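PDB 5Y7Q: fanconi-associated nuclease 1 homolog from Pseudomonas aeruginosa, which is a nuclease of the FAN1 family, a largely helical protein that carries a VRR-NUC domain and binds nucleic acid. Local coordinates for residues A[446-451]-A[511-516]; A[386-391]-A[542-547]. All blocks are in the same frame, centred on the assembly; numbering follows the deposited sequence.

Contact 1: residues A[446-451]-A[511-516]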
loop_
_atom_site.group_PDB
_atom_site.type_symbol
_atom_site.label_atom_id
_atom_site.label_comp_id
_atom_site.label_asym_id
_atom_site.label_seq_id
_atom_site.Cartn_x
_atom_site.Cartn_y
_atom_site.Cartn_z
ATOM N N ASP A 446 -17.959 9.651 2.019
ATOM C CA ASP A 446 -18.389 10.980 1.602
ATOM C C ASP A 446 -17.253 11.812 0.996
ATOM O O ASP A 446 -17.353 13.042 0.952
ATOM C CB ASP A 446 -19.084 11.717 2.751
ATOM C CG ASP A 446 -18.198 11.927 3.941
ATOM O OD1 ASP A 446 -17.087 11.356 3.970
ATOM O OD2 ASP A 446 -18.630 12.664 4.856
ATOM N N PHE A 447 -16.142 11.178 0.618
ATOM C CA PHE A 447 -15.089 11.878 -0.115
ATOM C C PHE A 447 -15.633 12.768 -1.226
ATOM O O PHE A 447 -15.250 13.937 -1.339
ATOM C CB PHE A 447 -14.130 10.867 -0.727
ATOM C CG PHE A 447 -13.215 11.453 -1.773
ATOM C CD1 PHE A 447 -12.040 12.077 -1.416
ATOM C CD2 PHE A 447 -13.512 11.346 -3.118
ATOM C CE1 PHE A 447 -11.189 12.590 -2.380
ATOM C CE2 PHE A 447 -12.668 11.875 -4.080
ATOM C CZ PHE A 447 -11.509 12.487 -3.710
ATOM N N ARG A 448 -16.513 12.223 -2.073
ATOM C CA ARG A 448 -17.113 13.036 -3.125
ATOM C C ARG A 448 -18.028 14.108 -2.547
ATOM O O ARG A 448 -17.992 15.260 -2.994
ATOM C CB ARG A 448 -17.889 12.162 -4.105
ATOM C CG ARG A 448 -18.032 12.798 -5.488
ATOM C CD ARG A 448 -19.482 13.042 -5.890
ATOM N NE ARG A 448 -19.665 12.855 -7.328
ATOM C CZ ARG A 448 -19.833 13.839 -8.205
ATOM N NH1 ARG A 448 -19.865 15.105 -7.801
ATOM N NH2 ARG A 448 -19.983 13.551 -9.490
ATOM N N GLN A 449 -18.859 13.752 -1.560
ATOM C CA GLN A 449 -19.770 14.738 -0.979
ATOM C C GLN A 449 -19.000 15.914 -0.392
ATOM O O GLN A 449 -19.327 17.074 -0.669
ATOM C CB GLN A 449 -20.667 14.100 0.087
ATOM C CG GLN A 449 -21.929 14.924 0.395
ATOM C CD GLN A 449 -22.405 14.772 1.835
ATOM O OE1 GLN A 449 -21.788 14.066 2.636
ATOM N NE2 GLN A 449 -23.503 15.452 2.173
ATOM N N ARG A 450 -17.968 15.632 0.420
ATOM C CA ARG A 450 -17.174 16.695 1.037
ATOM C C ARG A 450 -16.710 17.694 -0.015
ATOM O O ARG A 450 -16.589 18.895 0.253
ATOM C CB ARG A 450 -15.950 16.110 1.772
ATOM C CG ARG A 450 -16.199 15.186 2.989
ATOM C CD ARG A 450 -16.416 15.955 4.299
ATOM N NE ARG A 450 -15.195 16.155 5.084
ATOM C CZ ARG A 450 -15.098 16.991 6.125
ATOM N NH1 ARG A 450 -16.149 17.717 6.504
ATOM N NH2 ARG A 450 -13.948 17.107 6.786
ATOM N N ARG A 451 -16.414 17.193 -1.210
ATOM C CA ARG A 451 -15.845 17.952 -2.312
ATOM C C ARG A 451 -16.862 18.342 -3.368
ATOM O O ARG A 451 -16.470 18.908 -4.393
ATOM C CB ARG A 451 -14.695 17.163 -2.935
ATOM C CG ARG A 451 -13.459 17.197 -2.052
ATOM C CD ARG A 451 -12.739 15.887 -2.024
ATOM N NE ARG A 451 -11.307 16.114 -1.905
ATOM C CZ ARG A 451 -10.630 16.033 -0.766
ATOM N NH1 ARG A 451 -11.270 15.719 0.351
ATOM N NH2 ARG A 451 -9.314 16.263 -0.753
ATOM N N TRP A 511 -17.229 6.964 -17.603
ATOM C CA TRP A 511 -16.142 6.338 -16.861
ATOM C C TRP A 511 -15.855 7.079 -15.564
ATOM O O TRP A 511 -15.743 6.466 -14.500
ATOM C CB TRP A 511 -14.884 6.271 -17.726
ATOM C CG TRP A 511 -15.066 5.456 -18.931
ATOM C CD1 TRP A 511 -15.879 4.359 -19.074
ATOM C CD2 TRP A 511 -14.469 5.679 -20.201
ATOM N NE1 TRP A 511 -15.810 3.880 -20.363
ATOM C CE2 TRP A 511 -14.952 4.676 -21.076
ATOM C CE3 TRP A 511 -13.581 6.632 -20.692
ATOM C CZ2 TRP A 511 -14.559 4.598 -22.405
ATOM C CZ3 TRP A 511 -13.189 6.550 -22.014
ATOM C CH2 TRP A 511 -13.679 5.541 -22.857
ATOM N N PHE A 512 -15.739 8.405 -15.630
ATOM C CA PHE A 512 -15.318 9.184 -14.464
ATOM C C PHE A 512 -16.316 9.054 -13.318
ATOM O O PHE A 512 -15.926 8.934 -12.145
ATOM C CB PHE A 512 -15.123 10.650 -14.862
ATOM C CG PHE A 512 -13.935 10.873 -15.761
ATOM C CD1 PHE A 512 -13.093 9.812 -16.103
ATOM C CD2 PHE A 512 -13.641 12.132 -16.240
ATOM C CE1 PHE A 512 -11.994 9.998 -16.932
ATOM C CE2 PHE A 512 -12.531 12.327 -17.055
ATOM C CZ PHE A 512 -11.711 11.264 -17.406
ATOM N N GLU A 513 -17.610 9.045 -13.636
ATOM C CA GLU A 513 -18.603 8.853 -12.591
ATOM C C GLU A 513 -18.565 7.432 -12.044
ATOM O O GLU A 513 -18.806 7.225 -10.846
ATOM C CB GLU A 513 -19.995 9.199 -13.115
ATOM C CG GLU A 513 -20.880 9.918 -12.102
ATOM C CD GLU A 513 -20.868 11.433 -12.271
ATOM O OE1 GLU A 513 -21.272 11.928 -13.350
ATOM O OE2 GLU A 513 -20.445 12.127 -11.319
ATOM N N ARG A 514 -18.246 6.442 -12.884
ATOM C CA ARG A 514 -18.145 5.080 -12.358
ATOM C C ARG A 514 -16.986 4.953 -11.375
ATOM O O ARG A 514 -17.121 4.320 -10.320
ATOM C CB ARG A 514 -17.991 4.063 -13.491
ATOM C CG ARG A 514 -18.116 2.607 -13.022
ATOM C CD ARG A 514 -17.996 1.613 -14.168
ATOM N NE ARG A 514 -17.185 0.451 -13.808
ATOM C CZ ARG A 514 -17.667 -0.699 -13.341
ATOM N NH1 ARG A 514 -18.984 -0.868 -13.163
ATOM N NH2 ARG A 514 -16.816 -1.682 -13.050
ATOM N N LEU A 515 -15.837 5.549 -11.707
ATOM C CA LEU A 515 -14.696 5.534 -10.797
ATOM C C LEU A 515 -15.031 6.218 -9.474
ATOM O O LEU A 515 -14.808 5.649 -8.394
ATOM C CB LEU A 515 -13.503 6.203 -11.472
ATOM C CG LEU A 515 -12.220 6.216 -10.655
ATOM C CD1 LEU A 515 -11.926 4.823 -10.081
ATOM C CD2 LEU A 515 -11.095 6.693 -11.541
ATOM N N LEU A 516 -15.582 7.439 -9.542
ATOM C CA LEU A 516 -15.952 8.160 -8.322
ATOM C C LEU A 516 -16.887 7.347 -7.444
ATOM O O LEU A 516 -16.769 7.380 -6.214
ATOM C CB LEU A 516 -16.620 9.493 -8.652
ATOM C CG LEU A 516 -15.688 10.694 -8.786
ATOM C CD1 LEU A 516 -16.529 11.960 -8.922
ATOM C CD2 LEU A 516 -14.703 10.800 -7.621
#

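Contact 2: residues A[386-391]-A[542-547]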
loop_
_atom_site.group_PDB
_atom_site.type_symbol
_atom_site.label_atom_id
_atom_site.label_comp_id
_atom_site.label_asym_id
_atom_site.label_seq_id
_atom_site.Cartn_x
_atom_site.Cartn_y
_atom_site.Cartn_z
ATOM N N CYS A 386 8.672 -11.715 -24.503
ATOM C CA CYS A 386 7.424 -11.372 -25.236
ATOM C C CYS A 386 6.088 -11.888 -24.681
ATOM O O CYS A 386 5.520 -12.864 -25.175
ATOM C CB CYS A 386 7.519 -11.776 -26.714
ATOM S SG CYS A 386 6.245 -10.987 -27.745
ATOM N N SER A 387 5.610 -11.213 -23.638
ATOM C CA SER A 387 4.246 -11.409 -23.171
ATOM C C SER A 387 3.253 -11.129 -24.297
ATOM O O SER A 387 3.537 -10.382 -25.236
ATOM C CB SER A 387 3.946 -10.483 -21.999
ATOM O OG SER A 387 3.505 -9.225 -22.480
ATOM N N VAL A 388 2.076 -11.753 -24.199
ATOM C CA VAL A 388 1.131 -11.772 -25.319
ATOM C C VAL A 388 0.564 -10.380 -25.619
ATOM O O VAL A 388 0.258 -10.062 -26.779
ATOM C CB VAL A 388 0.015 -12.800 -25.033
ATOM C CG1 VAL A 388 -0.906 -12.306 -23.929
ATOM C CG2 VAL A 388 -0.767 -13.131 -26.289
ATOM N N GLU A 389 0.422 -9.529 -24.601
ATOM C CA GLU A 389 -0.143 -8.199 -24.820
ATOM C C GLU A 389 0.711 -7.383 -25.791
ATOM O O GLU A 389 0.176 -6.709 -26.683
ATOM C CB GLU A 389 -0.310 -7.476 -23.479
ATOM C CG GLU A 389 -1.351 -8.121 -22.538
ATOM C CD GLU A 389 -0.775 -9.200 -21.605
ATOM O OE1 GLU A 389 0.431 -9.111 -21.251
ATOM O OE2 GLU A 389 -1.536 -10.128 -21.223
ATOM N N TRP A 390 2.039 -7.450 -25.651
ATOM C CA TRP A 390 2.917 -6.800 -26.620
ATOM C C TRP A 390 2.715 -7.371 -28.011
ATOM O O TRP A 390 2.847 -6.647 -29.008
ATOM C CB TRP A 390 4.384 -6.948 -26.210
ATOM C CG TRP A 390 4.708 -6.288 -24.913
ATOM C CD1 TRP A 390 5.100 -6.902 -23.760
ATOM C CD2 TRP A 390 4.654 -4.882 -24.625
ATOM N NE1 TRP A 390 5.299 -5.967 -22.772
ATOM C CE2 TRP A 390 5.030 -4.719 -23.274
ATOM C CE3 TRP A 390 4.323 -3.745 -25.378
ATOM C CZ2 TRP A 390 5.090 -3.466 -22.657
ATOM C CZ3 TRP A 390 4.381 -2.508 -24.769
ATOM C CH2 TRP A 390 4.765 -2.377 -23.415
ATOM N N ALA A 391 2.400 -8.664 -28.102
ATOM C CA ALA A 391 2.231 -9.276 -29.414
ATOM C C ALA A 391 0.988 -8.741 -30.094
ATOM O O ALA A 391 1.032 -8.343 -31.266
ATOM C CB ALA A 391 2.162 -10.800 -29.303
ATOM N N VAL A 542 -9.237 -3.180 -26.138
ATOM C CA VAL A 542 -9.080 -4.613 -26.350
ATOM C C VAL A 542 -8.454 -5.237 -25.110
ATOM O O VAL A 542 -7.302 -4.940 -24.771
ATOM C CB VAL A 542 -8.223 -4.908 -27.595
ATOM C CG1 VAL A 542 -8.147 -6.408 -27.832
ATOM C CG2 VAL A 542 -8.777 -4.147 -28.858
ATOM N N GLU A 543 -9.200 -6.105 -24.443
ATOM C CA GLU A 543 -8.621 -6.971 -23.431
ATOM C C GLU A 543 -7.968 -8.173 -24.107
ATOM O O GLU A 543 -8.607 -8.861 -24.911
ATOM C CB GLU A 543 -9.693 -7.426 -22.438
ATOM C CG GLU A 543 -9.189 -8.378 -21.357
ATOM C CD GLU A 543 -8.070 -7.789 -20.492
ATOM O OE1 GLU A 543 -7.898 -6.546 -20.482
ATOM O OE2 GLU A 543 -7.359 -8.580 -19.819
ATOM N N VAL A 544 -6.695 -8.425 -23.783
ATOM C CA VAL A 544 -5.923 -9.519 -24.373
ATOM C C VAL A 544 -5.922 -10.733 -23.445
ATOM O O VAL A 544 -5.727 -10.603 -22.233
ATOM C CB VAL A 544 -4.488 -9.058 -24.673
ATOM C CG1 VAL A 544 -3.653 -10.215 -25.123
ATOM C CG2 VAL A 544 -4.502 -7.987 -25.746
ATOM N N LYS A 545 -6.148 -11.920 -24.013
ATOM C CA LYS A 545 -6.111 -13.171 -23.260
ATOM C C LYS A 545 -5.309 -14.217 -24.024
ATOM O O LYS A 545 -5.727 -14.662 -25.099
ATOM C CB LYS A 545 -7.530 -13.684 -22.974
ATOM C CG LYS A 545 -8.274 -12.893 -21.887
ATOM C CD LYS A 545 -7.463 -12.841 -20.595
ATOM C CE LYS A 545 -7.986 -11.798 -19.622
ATOM N NZ LYS A 545 -7.118 -11.722 -18.412
ATOM N N GLY A 546 -4.172 -14.630 -23.450
ATOM C CA GLY A 546 -3.385 -15.704 -24.014
ATOM C C GLY A 546 -3.950 -17.057 -23.651
ATOM O O GLY A 546 -4.986 -17.176 -22.985
ATOM N N PRO A 547 -3.278 -18.115 -24.109
ATOM C CA PRO A 547 -3.663 -19.458 -23.657
ATOM C C PRO A 547 -3.537 -19.538 -22.138
ATOM O O PRO A 547 -2.603 -18.987 -21.543
ATOM C CB PRO A 547 -2.668 -20.381 -24.371
ATOM C CG PRO A 547 -2.070 -19.576 -25.442
ATOM C CD PRO A 547 -2.110 -18.145 -25.002
#

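Contact 1: residues A[446-451]-A[511-516]
Leu516 lays its CD1 methyl over one face of the Arg448 guanidinium, 3.6 Å from NE, and the same methyl reaches back along the aliphatic part of that side chain to CG at 3.8 Å. By touching both atoms, a single leucine branch supports the greasy shaft of the arginine and its flat charged end; the two side chains cross at about a right angle. At its edge the guanidinium meets Glu513, one helical turn before Leu516. Arg448 NH2 donates to Glu513 OE2 in a salt bridge whose modelled length of 2.4 Å is doubtful at this resolution; the N-H...O angle of 123° makes the bond bent. Guanidinium and carboxylate are nearly coplanar, 16° apart. Arg448 arrives there with CG anti to its own backbone N (chi1 -156°) and further bends at chi2 and chi3, which carry the charged end across to helix 505-517. On the leucine's other branch, CD2 touches the rim of the Phe447 ring, 4.2 Å from CE2. A face of that ring carries Arg451 CD, whose guanidinium is tied to Asp441 and to the carbonyls of Ala422 and Ile423. Helix 452-460 supplies Phe455 and Leu459 against Arg448. A short helix is thus joined to a long one by an amphipathic side chain: the leucine restricts the guanidinium at its face, the carboxylate at its edge, and apolar packing and ion pairing work together.

Contact 2: residues A[386-391]-A[542-547]
On its way to Val544, which packs against Val388 and Glu389 of helix 388-396, strand 538-545 first passes Val542 and then Glu543. Glu543 leaves the backbone on the far side from the helix; OE1 accepts from the backbone N of Asp528, and OE2 forms a salt bridge with Lys545 NZ at 3.5 Å. Glu389 OE2 nevertheless lies 6.2 Å from Glu543 OE2, without contact between the two. Val544 turns the opposite way, toward the helix, and makes the side-chain contacts with it. Its CG1, anti to the backbone N (chi1 173°), meets Val388 CG1 at 3.7 Å, the two valines lying alongside with their branches running oppositely, while Val544 CB sits 3.9 Å from Glu389 CG, the methylene part of an acidic side chain bent at chi2. The sequence Glu543-Val544-Lys545, with Asp528 just before strand 529-533, is the signature of the PD-(D/E)XK nuclease fold to which VRR-NUC domains belong, and Val544 is its central X; its backbone N is hydrogen-bonded to Asp528 OD2. Lys545 again leaves the backbone on the side away from the helix, and its NZ donates to the carbonyl of Arg550. At Gly546, where the strand has ended, Val388 CG1 lies 4.0 Å from the backbone N, and Val388 also leans on Val574 and Trp576 of the adjacent parallel strand 569-577.

In the fold
Both contacts are partly buried, and neither shares a secondary-structure element with the other: contact 1 joins two helices, contact 2 sets a helix against the mixed sheet. Their centres lie 32 Å apart, and both segments of contact 1 fall between those of contact 2 in sequence. Contact 1, among helices 409-418, 452-460 and 505-517, has two buried residues of its four touching ones, Phe447 and Leu516; contact 2 has Val544 alone. Charge and apolar packing combine in contact 1, whereas in contact 2 the touching atoms are mainly apolar and neither Glu543 nor Lys545 touches 386-391. Contact 2 approaches the bound nucleic acid to about 5 Å between nearest atoms, contact 1 to about 13 Å.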